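Local structure of uricase (Bacillus fastidiosus, 4R8X) at residues D[146-151]-D[157-162]; D[202-207]-D[226-231]. The protein probably catalyses the oxidation of urate by molecular oxygen, the first step on the route from urate to (S)-allantoin. One frame throughout, in Å; residues are numbered along the deposited sequence.

Overall arrangement
Two contacts made by neighbouring parts of one antiparallel sheet illustrate how chemistry follows place in a fold. Contact 1, inside the sheet, joins residues 146-151 and 157-162 as hairpin strands, partly buried and held mainly by backbone hydrogen bonds, with charged groups on one face and mainly valines on the other. Contact 2, between the sheet and helix 225-238, is fully buried: residues 202-207, on the strand that follows the second hairpin strand and pairs with it, receive residues 226-231 purely through apolar packing, with no hydrogen bond between them. The centres of contacts 1 and 2 lie about 20 Å apart. Strand 156-173 is thus paired within contact 1 and flanks the strand of contact 2.

Contact 1: D[146-151]-D[157-162]; sequences ATVEVA and TEVVEQ
The carboxylates of Glu149 and Glu161 rise from the same side of the hairpin with their planes within about 25° of parallel, and each has a methyl of the opposite segment over a face. Val160 CG2 lies over one face of the Glu149 carboxylate and touches the stem below it, 3.7 Å from Glu149 CG; Thr147 CG2 stands over a face of the Glu161 group, 4.3 Å from its CD. The two acids approach to 4.6 Å between Glu149 OE1 and Glu161 OE1, a proximity probably eased by Arg110 on the adjoining strand 108-125, whose NH1 forms salt bridges with both oxygens. Lys50 takes Glu149 OE2. With Val160 CG1 anti to its carbonyl carbon (chi1 -67°), CG2 is left between the backbone N and the carbonyl carbon and meets the Glu149 stem, while CG1 lies by Ala151 CB.

Val160 is also the extra residue of a classic beta bulge in this hairpin, part of the antiparallel sheet of the uricase T-fold: Val160 and Glu161 together face Glu149. The carbonyl oxygen Glu149 O therefore accepts twice, from Val160 N at 2.8 Å (N-H...O 154°) and weakly from Glu161 N at 3.4 Å. Glu149 N in turn gives to Glu161 O, and beyond the bulge Ala151 and Glu158 exchange a regular pair of bonds.

The opposite face is largely apolar. Val150 CG1 presses on Thr157 CB at 3.6 Å, and Val150 CG2 meets Val159 CG2 at 4.2 Å. Helix 88-102 covers this side, Cys96 and Leu100 touching Val150 and Gln93 touching Val159, whereas Gln162, farther along, directs NE2 to the carbonyl oxygen of Gln211.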
ATOM      1  N   ALA D 146     -20.750  -4.323  -5.710  1.00 11.12           N
ATOM      2  CA  ALA D 146     -22.152  -4.580  -5.370  1.00 10.92           C
ATOM      3  C   ALA D 146     -22.285  -4.990  -3.915  1.00 11.48           C
ATOM      4  O   ALA D 146     -21.353  -5.538  -3.332  1.00 12.56           O
ATOM      5  CB  ALA D 146     -22.746  -5.646  -6.291  1.00 13.88           C
ATOM      6  N   THR D 147     -23.454  -4.714  -3.341  1.00 12.45           N
ATOM      7  CA  THR D 147     -23.822  -5.201  -2.020  1.00 11.98           C
ATOM      8  C   THR D 147     -25.253  -5.675  -2.086  1.00 12.29           C
ATOM      9  O   THR D 147     -26.098  -5.025  -2.698  1.00 13.50           O
ATOM     10  CB  THR D 147     -23.742  -4.086  -0.953  1.00 13.51           C
ATOM     11  OG1 THR D 147     -22.382  -3.682  -0.782  1.00 15.24           O
ATOM     12  CG2 THR D 147     -24.257  -4.561   0.389  1.00 14.36           C
ATOM     13  N   VAL D 148     -25.519  -6.828  -1.484  1.00 11.30           N
ATOM     14  CA  VAL D 148     -26.897  -7.248  -1.273  1.00 11.67           C
ATOM     15  C   VAL D 148     -27.056  -7.742   0.149  1.00 11.70           C
ATOM     16  O   VAL D 148     -26.260  -8.537   0.627  1.00 12.75           O
ATOM     17  CB  VAL D 148     -27.326  -8.362  -2.254  1.00 12.23           C
ATOM     18  CG1 VAL D 148     -28.786  -8.754  -1.983  1.00 14.44           C
ATOM     19  CG2 VAL D 148     -27.179  -7.897  -3.689  1.00 12.55           C
ATOM     20  N   GLU D 149     -28.077  -7.247   0.847  1.00 11.20           N
ATOM     21  CA  GLU D 149     -28.407  -7.786   2.152  1.00 12.01           C
ATOM     22  C   GLU D 149     -29.861  -8.242   2.121  1.00 11.89           C
ATOM     23  O   GLU D 149     -30.749  -7.505   1.679  1.00 12.67           O
ATOM     24  CB  GLU D 149     -28.173  -6.768   3.277  1.00 13.14           C
ATOM     25  CG  GLU D 149     -28.412  -7.347   4.670  1.00 13.94           C
ATOM     26  CD  GLU D 149     -27.923  -6.466   5.811  1.00 16.55           C
ATOM     27  OE1 GLU D 149     -27.168  -5.512   5.571  1.00 16.94           O
ATOM     28  OE2 GLU D 149     -28.287  -6.737   6.965  1.00 18.48           O
ATOM     29  N   VAL D 150     -30.082  -9.477   2.560  1.00 11.99           N
ATOM     30  CA  VAL D 150     -31.413 -10.058   2.586  1.00 11.86           C
ATOM     31  C   VAL D 150     -31.773 -10.371   4.034  1.00 12.60           C
ATOM     32  O   VAL D 150     -30.951 -10.901   4.780  1.00 12.14           O
ATOM     33  CB  VAL D 150     -31.477 -11.328   1.717  1.00 12.17           C
ATOM     34  CG1 VAL D 150     -32.877 -11.965   1.801  1.00 13.75           C
ATOM     35  CG2 VAL D 150     -31.165 -10.988   0.273  1.00 14.30           C
ATOM     36  N   ALA D 151     -33.001 -10.023   4.428  1.00 13.43           N
ATOM     37  CA  ALA D 151     -33.511 -10.327   5.758  1.00 13.97           C
ATOM     38  C   ALA D 151     -34.770 -11.186   5.682  1.00 14.33           C
ATOM     39  O   ALA D 151     -35.528 -11.133   4.714  1.00 15.06           O
ATOM     40  CB  ALA D 151     -33.801  -9.035   6.536  1.00 14.82           C
ATOM     41  N   THR D 157     -38.544 -13.812   2.536  1.00 16.71           N
ATOM     42  CA  THR D 157     -37.376 -12.949   2.697  1.00 16.94           C
ATOM     43  C   THR D 157     -37.539 -11.690   1.856  1.00 16.77           C
ATOM     44  O   THR D 157     -38.366 -11.638   0.945  1.00 18.55           O
ATOM     45  CB  THR D 157     -36.056 -13.639   2.266  1.00 17.09           C
ATOM     46  OG1 THR D 157     -36.119 -13.984   0.875  1.00 18.01           O
ATOM     47  CG2 THR D 157     -35.783 -14.885   3.092  1.00 17.47           C
ATOM     48  N   GLU D 158     -36.733 -10.678   2.156  1.00 15.03           N
ATOM     49  CA  GLU D 158     -36.741  -9.438   1.393  1.00 15.88           C
ATOM     50  C   GLU D 158     -35.335  -8.848   1.318  1.00 14.59           C
ATOM     51  O   GLU D 158     -34.526  -9.008   2.239  1.00 15.09           O
ATOM     52  CB  GLU D 158     -37.709  -8.414   2.003  1.00 17.36           C
ATOM     53  CG  GLU D 158     -37.268  -7.842   3.354  1.00 19.85           C
ATOM     54  CD  GLU D 158     -38.244  -6.807   3.910  1.00 22.05           C
ATOM     55  OE1 GLU D 158     -38.017  -6.319   5.038  1.00 24.09           O
ATOM     56  OE2 GLU D 158     -39.238  -6.488   3.225  1.00 23.76           O
ATOM     57  N   VAL D 159     -35.059  -8.165   0.214  1.00 14.76           N
ATOM     58  CA  VAL D 159     -33.821  -7.407   0.076  1.00 14.17           C
ATOM     59  C   VAL D 159     -33.942  -6.122   0.877  1.00 15.05           C
ATOM     60  O   VAL D 159     -34.861  -5.332   0.650  1.00 17.74           O
ATOM     61  CB  VAL D 159     -33.559  -7.068  -1.389  1.00 14.03           C
ATOM     62  CG1 VAL D 159     -32.368  -6.118  -1.517  1.00 14.48           C
ATOM     63  CG2 VAL D 159     -33.332  -8.349  -2.174  1.00 15.58           C
ATOM     64  N   VAL D 160     -33.059  -5.937   1.850  1.00 13.58           N
ATOM     65  CA  VAL D 160     -33.107  -4.732   2.674  1.00 15.44           C
ATOM     66  C   VAL D 160     -32.039  -3.722   2.279  1.00 16.02           C
ATOM     67  O   VAL D 160     -32.119  -2.558   2.650  1.00 17.64           O
ATOM     68  CB  VAL D 160     -33.061  -5.048   4.191  1.00 15.42           C
ATOM     69  CG1 VAL D 160     -34.334  -5.786   4.625  1.00 15.72           C
ATOM     70  CG2 VAL D 160     -31.825  -5.840   4.536  1.00 16.50           C
ATOM     71  N   GLU D 161     -31.042  -4.163   1.515  1.00 15.75           N
ATOM     72  CA  GLU D 161     -30.126  -3.231   0.863  1.00 16.00           C
ATOM     73  C   GLU D 161     -29.641  -3.814  -0.455  1.00 14.78           C
ATOM     74  O   GLU D 161     -29.286  -4.980  -0.517  1.00 13.74           O
ATOM     75  CB  GLU D 161     -28.921  -2.885   1.741  1.00 17.07           C
ATOM     76  CG  GLU D 161     -27.924  -1.972   1.002  1.00 19.74           C
ATOM     77  CD  GLU D 161     -26.825  -1.400   1.879  1.00 22.86           C
ATOM     78  OE1 GLU D 161     -26.812  -1.673   3.098  1.00 23.66           O
ATOM     79  OE2 GLU D 161     -25.973  -0.659   1.337  1.00 24.70           O
ATOM     80  N   GLN D 162     -29.640  -2.995  -1.501  1.00 13.49           N
ATOM     81  CA  GLN D 162     -29.031  -3.360  -2.774  1.00 12.62           C
ATOM     82  C   GLN D 162     -28.198  -2.180  -3.259  1.00 11.97           C
ATOM     83  O   GLN D 162     -28.693  -1.059  -3.321  1.00 13.41           O
ATOM     84  CB  GLN D 162     -30.093  -3.746  -3.807  1.00 13.92           C
ATOM     85  CG  GLN D 162     -29.551  -4.313  -5.115  1.00 14.87           C
ATOM     86  CD  GLN D 162     -30.656  -4.534  -6.129  1.00 14.99           C
ATOM     87  OE1 GLN D 162     -31.285  -3.583  -6.580  1.00 16.04           O
ATOM     88  NE2 GLN D 162     -30.914  -5.793  -6.477  1.00 15.30           N
TER

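Contact 2: D[202-207]-D[226-231]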
ATOM      1  N   LEU D 202     -13.384   9.064  -9.273  1.00 11.44           N
ATOM      2  CA  LEU D 202     -14.835   8.919  -9.113  1.00 12.59           C
ATOM      3  C   LEU D 202     -15.195   7.512  -8.670  1.00 12.88           C
ATOM      4  O   LEU D 202     -14.709   6.535  -9.241  1.00 12.76           O
ATOM      5  CB  LEU D 202     -15.578   9.197 -10.428  1.00 13.85           C
ATOM      6  CG  LEU D 202     -15.526  10.584 -11.061  1.00 15.27           C
ATOM      7  CD1 LEU D 202     -16.360  10.625 -12.332  1.00 17.11           C
ATOM      8  CD2 LEU D 202     -15.995  11.646 -10.072  1.00 17.15           C
ATOM      9  N   ASN D 203     -16.038   7.426  -7.648  1.00 12.68           N
ATOM     10  CA  ASN D 203     -16.785   6.216  -7.353  1.00 12.84           C
ATOM     11  C   ASN D 203     -18.229   6.565  -7.636  1.00 12.48           C
ATOM     12  O   ASN D 203     -18.733   7.578  -7.134  1.00 14.62           O
ATOM     13  CB  ASN D 203     -16.656   5.810  -5.886  1.00 15.21           C
ATOM     14  CG  ASN D 203     -15.234   5.465  -5.480  1.00 17.42           C
ATOM     15  OD1 ASN D 203     -14.392   5.120  -6.305  1.00 16.58           O
ATOM     16  ND2 ASN D 203     -14.968   5.549  -4.181  1.00 22.13           N
ATOM     17  N   ILE D 204     -18.886   5.761  -8.459  1.00 11.35           N
ATOM     18  CA  ILE D 204     -20.267   6.034  -8.825  1.00 11.01           C
ATOM     19  C   ILE D 204     -21.121   4.849  -8.436  1.00 10.75           C
ATOM     20  O   ILE D 204     -20.738   3.703  -8.657  1.00 12.43           O
ATOM     21  CB  ILE D 204     -20.402   6.271 -10.333  1.00 10.88           C
ATOM     22  CG1 ILE D 204     -19.368   7.303 -10.802  1.00 12.44           C
ATOM     23  CG2 ILE D 204     -21.810   6.721 -10.668  1.00 11.86           C
ATOM     24  CD1 ILE D 204     -19.329   7.496 -12.309  1.00 13.20           C
ATOM     25  N   GLY D 205     -22.274   5.121  -7.838  1.00 11.46           N
ATOM     26  CA  GLY D 205     -23.217   4.074  -7.485  1.00 12.40           C
ATOM     27  C   GLY D 205     -24.609   4.407  -7.982  1.00 13.03           C
ATOM     28  O   GLY D 205     -24.888   5.560  -8.312  1.00 13.52           O
ATOM     29  N   TRP D 206     -25.478   3.402  -8.050  1.00 13.66           N
ATOM     30  CA  TRP D 206     -26.856   3.620  -8.484  1.00 12.37           C
ATOM     31  C   TRP D 206     -27.802   2.660  -7.774  1.00 13.47           C
ATOM     32  O   TRP D 206     -27.368   1.649  -7.213  1.00 14.38           O
ATOM     33  CB  TRP D 206     -26.986   3.494 -10.011  1.00 12.57           C
ATOM     34  CG  TRP D 206     -26.333   2.271 -10.577  1.00 11.80           C
ATOM     35  CD1 TRP D 206     -26.927   1.069 -10.857  1.00 12.34           C
ATOM     36  CD2 TRP D 206     -24.949   2.126 -10.916  1.00 11.82           C
ATOM     37  NE1 TRP D 206     -25.994   0.186 -11.357  1.00 12.29           N
ATOM     38  CE2 TRP D 206     -24.772   0.809 -11.400  1.00 11.99           C
ATOM     39  CE3 TRP D 206     -23.844   2.982 -10.862  1.00 13.14           C
ATOM     40  CZ2 TRP D 206     -23.533   0.331 -11.824  1.00 13.87           C
ATOM     41  CZ3 TRP D 206     -22.609   2.500 -11.269  1.00 14.37           C
ATOM     42  CH2 TRP D 206     -22.465   1.189 -11.748  1.00 14.16           C
ATOM     43  N   ALA D 207     -29.087   3.001  -7.791  1.00 14.34           N
ATOM     44  CA  ALA D 207     -30.133   2.163  -7.210  1.00 13.95           C
ATOM     45  C   ALA D 207     -31.221   1.947  -8.240  1.00 14.45           C
ATOM     46  O   ALA D 207     -31.521   2.842  -9.012  1.00 14.50           O
ATOM     47  CB  ALA D 207     -30.732   2.806  -5.958  1.00 14.23           C
ATOM     48  N   GLU D 226     -19.807  -0.834 -16.571  1.00 11.96           N
ATOM     49  CA  GLU D 226     -18.974  -0.377 -17.675  1.00 12.75           C
ATOM     50  C   GLU D 226     -19.674   0.678 -18.519  1.00 12.69           C
ATOM     51  O   GLU D 226     -19.029   1.592 -19.047  1.00 13.90           O
ATOM     52  CB  GLU D 226     -18.563  -1.562 -18.549  1.00 14.25           C
ATOM     53  CG  GLU D 226     -17.534  -2.477 -17.896  1.00 14.94           C
ATOM     54  CD  GLU D 226     -18.135  -3.570 -17.016  1.00 14.97           C
ATOM     55  OE1 GLU D 226     -17.366  -4.452 -16.592  1.00 16.45           O
ATOM     56  OE2 GLU D 226     -19.354  -3.560 -16.752  1.00 14.90           O
ATOM     57  N   GLN D 227     -20.989   0.549 -18.653  1.00 12.28           N
ATOM     58  CA  GLN D 227     -21.766   1.554 -19.377  1.00 13.45           C
ATOM     59  C   GLN D 227     -21.762   2.880 -18.633  1.00 12.35           C
ATOM     60  O   GLN D 227     -21.632   3.950 -19.232  1.00 12.90           O
ATOM     61  CB  GLN D 227     -23.203   1.089 -19.577  1.00 13.95           C
ATOM     62  CG  GLN D 227     -23.335  -0.130 -20.438  1.00 14.62           C
ATOM     63  CD  GLN D 227     -24.779  -0.554 -20.598  1.00 16.58           C
ATOM     64  OE1 GLN D 227     -25.394  -1.068 -19.662  1.00 16.83           O
ATOM     65  NE2 GLN D 227     -25.328  -0.333 -21.782  1.00 18.36           N
ATOM     66  N   VAL D 228     -21.885   2.796 -17.316  1.00 12.94           N
ATOM     67  CA  VAL D 228     -21.876   3.975 -16.465  1.00 12.55           C
ATOM     68  C   VAL D 228     -20.513   4.660 -16.528  1.00 12.79           C
ATOM     69  O   VAL D 228     -20.434   5.886 -16.633  1.00 13.09           O
ATOM     70  CB  VAL D 228     -22.256   3.598 -15.022  1.00 13.02           C
ATOM     71  CG1 VAL D 228     -22.048   4.767 -14.086  1.00 13.27           C
ATOM     72  CG2 VAL D 228     -23.730   3.142 -14.957  1.00 14.35           C
ATOM     73  N   ARG D 229     -19.444   3.865 -16.483  1.00 12.33           N
ATOM     74  CA  ARG D 229     -18.082   4.377 -16.637  1.00 13.01           C
ATOM     75  C   ARG D 229     -17.944   5.119 -17.970  1.00 12.87           C
ATOM     76  O   ARG D 229     -17.376   6.213 -18.034  1.00 13.26           O
ATOM     77  CB  ARG D 229     -17.091   3.213 -16.534  1.00 15.19           C
ATOM     78  CG  ARG D 229     -15.611   3.573 -16.596  1.00 16.73           C
ATOM     79  CD  ARG D 229     -15.069   3.521 -18.022  1.00 18.67           C
ATOM     80  NE  ARG D 229     -15.499   2.322 -18.737  1.00 20.19           N
ATOM     81  CZ  ARG D 229     -14.963   1.117 -18.577  1.00 22.42           C
ATOM     82  NH1 ARG D 229     -13.967   0.936 -17.721  1.00 23.53           N
ATOM     83  NH2 ARG D 229     -15.424   0.087 -19.273  1.00 23.67           N
ATOM     84  N   ASP D 230     -18.460   4.523 -19.040  1.00 11.59           N
ATOM     85  CA  ASP D 230     -18.409   5.151 -20.357  1.00 12.70           C
ATOM     86  C   ASP D 230     -19.223   6.446 -20.423  1.00 12.64           C
ATOM     87  O   ASP D 230     -18.813   7.394 -21.095  1.00 14.30           O
ATOM     88  CB  ASP D 230     -18.859   4.183 -21.449  1.00 14.28           C
ATOM     89  CG  ASP D 230     -17.872   3.054 -21.674  1.00 15.03           C
ATOM     90  OD1 ASP D 230     -16.709   3.162 -21.212  1.00 14.05           O
ATOM     91  OD2 ASP D 230     -18.268   2.059 -22.314  1.00 16.09           O
ATOM     92  N   ILE D 231     -20.369   6.497 -19.741  1.00 11.97           N
ATOM     93  CA  ILE D 231     -21.130   7.744 -19.673  1.00 13.06           C
ATOM     94  C   ILE D 231     -20.306   8.817 -18.957  1.00 12.89           C
ATOM     95  O   ILE D 231     -20.173   9.939 -19.439  1.00 13.85           O
ATOM     96  CB  ILE D 231     -22.486   7.562 -18.982  1.00 13.97           C
ATOM     97  CG1 ILE D 231     -23.409   6.707 -19.847  1.00 14.39           C
ATOM     98  CG2 ILE D 231     -23.142   8.919 -18.710  1.00 14.41           C
ATOM     99  CD1 ILE D 231     -24.678   6.310 -19.127  1.00 13.73           C
TER
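Two first torsions set up the meeting of Val228 with Trp206. In Trp206, CG sits between the backbone N and the carbonyl carbon (chi1 48°), and the indole lies in front of the strand with its six-membered ring presented to the helix; in Val228, CG1 is anti to the backbone N (chi1 171°) and heads on toward the strand, while CG2 is turned across the face of the indole. Val228 CG2 then stands over the ring face, 3.9 Å from the centroid of the Trp206 six-membered ring and only 11° off its normal, a well-formed CH-pi contact. The second methyl works nearer the rim: Val228 CG1 is 3.7 Å from Trp206 CZ3. It also reaches Ile204 CG2 at 3.9 Å, where the two side chains pass alongside, running opposite ways.

This is the helix-on-sheet packing of the T-fold (tunnelling fold), helix 225-238 lying against strand 198-208 of the antiparallel sheet. Ile204 and Trp206 point to the helix from the strand, with Gly205 between them. Val228 is the one residue of 226-231 that touches 202-207, and all three touching side chains are buried; Ile255 of helix 244-258 packs on Val228 as well.

Polar chemistry is kept to other sides of the helix. Arg229 NE forms a salt bridge with its neighbour Asp230 OD1 at 2.9 Å, approaching from above the carboxylate plane, while Arg229 NH1 binds Glu142 and Asp230 OD2 is hydrogen-bonded to Ser31.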